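Local coordinates for protein colicin-B (Escherichia coli, PDB 1RH1) that kills Escherichia coli and closely related bacteria by forming channels in the cytoplasmic membrane that depolarise it and dissipate cellular energy, at residues K375-N379 and P380-I384. Sequence-based numbering, arbitrary orientation.
Sequences KLMAN and PSLKI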
loop_
_atom_site.group_PDB
_atom_site.type_symbol
_atom_site.label_atom_id
_atom_site.label_comp_id
_atom_site.label_asym_id
_atom_site.label_seq_id
_atom_site.Cartn_x
_atom_site.Cartn_y
_atom_site.Cartn_z
ATOM N N LYS A 375 9.743 -41.732 10.778
ATOM C CA LYS A 375 10.648 -42.279 9.781
ATOM C C LYS A 375 12.092 -42.051 10.224
ATOM O O LYS A 375 12.965 -42.898 10.021
ATOM C CB LYS A 375 10.351 -41.576 8.456
ATOM C CG LYS A 375 11.253 -41.903 7.276
ATOM C CD LYS A 375 11.109 -40.901 6.123
ATOM C CE LYS A 375 9.722 -40.767 5.491
ATOM N NZ LYS A 375 9.813 -40.242 4.132
ATOM N N LEU A 376 12.347 -40.896 10.851
ATOM C CA LEU A 376 13.677 -40.536 11.288
ATOM C C LEU A 376 14.089 -41.367 12.474
ATOM O O LEU A 376 15.145 -41.993 12.492
ATOM C CB LEU A 376 13.698 -39.077 11.655
ATOM C CG LEU A 376 14.921 -38.570 12.351
ATOM C CD1 LEU A 376 16.150 -38.737 11.488
ATOM C CD2 LEU A 376 14.674 -37.130 12.689
ATOM N N MET A 377 13.204 -41.349 13.466
ATOM C CA MET A 377 13.396 -42.040 14.723
ATOM C C MET A 377 13.295 -43.544 14.555
ATOM O O MET A 377 13.513 -44.300 15.504
ATOM C CB MET A 377 12.356 -41.541 15.700
ATOM C CG MET A 377 12.877 -40.702 16.856
ATOM S SD MET A 377 13.869 -39.250 16.454
ATOM C CE MET A 377 14.851 -39.397 17.916
ATOM N N ALA A 378 12.957 -43.986 13.340
ATOM C CA ALA A 378 12.919 -45.394 13.004
ATOM C C ALA A 378 14.290 -45.883 12.595
ATOM O O ALA A 378 14.566 -47.076 12.719
ATOM C CB ALA A 378 11.982 -45.664 11.840
ATOM N N ASN A 379 15.140 -44.972 12.097
ATOM C CA ASN A 379 16.506 -45.274 11.692
ATOM C C ASN A 379 17.215 -45.839 12.923
ATOM O O ASN A 379 17.394 -45.150 13.931
ATOM C CB ASN A 379 17.195 -43.982 11.194
ATOM C CG ASN A 379 18.537 -44.147 10.473
ATOM O OD1 ASN A 379 18.990 -43.260 9.748
ATOM N ND2 ASN A 379 19.248 -45.262 10.606
ATOM N N PRO A 380 17.567 -47.123 12.908
ATOM C CA PRO A 380 18.224 -47.801 14.012
ATOM C C PRO A 380 19.640 -47.335 14.331
ATOM O O PRO A 380 20.130 -47.613 15.425
ATOM C CB PRO A 380 18.144 -49.251 13.625
ATOM C CG PRO A 380 18.285 -49.189 12.132
ATOM C CD PRO A 380 17.359 -48.029 11.791
ATOM N N SER A 381 20.343 -46.652 13.416
ATOM C CA SER A 381 21.635 -46.081 13.752
ATOM C C SER A 381 21.502 -44.648 14.295
ATOM O O SER A 381 22.482 -43.896 14.323
ATOM C CB SER A 381 22.516 -46.124 12.512
ATOM O OG SER A 381 22.104 -45.210 11.518
ATOM N N LEU A 382 20.265 -44.276 14.707
ATOM C CA LEU A 382 19.914 -43.018 15.384
ATOM C C LEU A 382 19.438 -43.353 16.812
ATOM O O LEU A 382 18.232 -43.361 17.127
ATOM C CB LEU A 382 18.782 -42.267 14.645
ATOM C CG LEU A 382 18.630 -40.717 14.706
ATOM C CD1 LEU A 382 17.325 -40.337 15.358
ATOM C CD2 LEU A 382 19.786 -40.104 15.453
ATOM N N LYS A 383 20.469 -43.624 17.652
ATOM C CA LYS A 383 20.358 -44.016 19.051
ATOM C C LYS A 383 21.255 -43.234 20.010
ATOM O O LYS A 383 22.299 -42.723 19.594
ATOM C CB LYS A 383 20.681 -45.497 19.174
ATOM C CG LYS A 383 19.611 -46.442 18.609
ATOM C CD LYS A 383 19.988 -47.887 18.940
ATOM C CE LYS A 383 18.869 -48.903 18.656
ATOM N NZ LYS A 383 18.614 -49.128 17.240
ATOM N N ILE A 384 20.817 -43.104 21.289
ATOM C CA ILE A 384 21.535 -42.478 22.426
ATOM C C ILE A 384 21.710 -43.421 23.630
ATOM O O ILE A 384 20.798 -44.193 23.972
ATOM C CB ILE A 384 20.877 -41.218 23.132
ATOM C CG1 ILE A 384 19.380 -41.380 23.340
ATOM C CG2 ILE A 384 21.264 -39.993 22.387
ATOM C CD1 ILE A 384 18.365 -41.509 22.194
#
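Leu382 folds back on Leu376, Met377 and Asn379 in a local contact round two successive type I beta turns, in the link between helix 366-376 and helix 386-398 of the pore-forming domain. The first turn runs from Leu376 to Asn379 and is closed by Asn379 N to Leu376 O at 3.0 Å. Asn379 ends this turn and begins the next, which reaches Leu382 and has Pro380 and Ser381 at its corners. Leu382 N closes this second turn by donating to Asn379 O over 3.1 Å, with an N-H...O angle of 146°.

This reversal points the CB of Leu382 toward the residues of the first turn. Its CG stands anti to the backbone N (chi1 -152°), and the CD1 branch does most of the touching. CD1 meets the end of Met377, 3.7 Å from CE and 3.8 Å from SD; the thioether chain bends at both chi2 and chi3, bringing its methyl round to Leu382 although its CB starts off in the other direction. The same CD1 is 4.2 Å from CG of Leu376, joining this buried residue, in the last part of helix 366-376, to the second turn. The exposed Lys383 reaches back along the second turn with a bend near its end, and its NZ donates to Pro380 O at 2.8 Å, in the carbonyl plane and on a lone pair.

The apolar cluster continues into helix 479-495, where Met377 touches Val488 and Leu382 rests on Phe484 and Val487; this helix lies largely within a predicted transmembrane segment, consistent with the hydrophobic helices that pore-forming colicins are thought to insert into the membrane. Lys375 forms salt bridges with Asp499 and Asp503, and helix 500-510 receives Leu376 on Val502 and Ser381 on Ile510, so the double turn packs against both C-terminal helices at the domain surface.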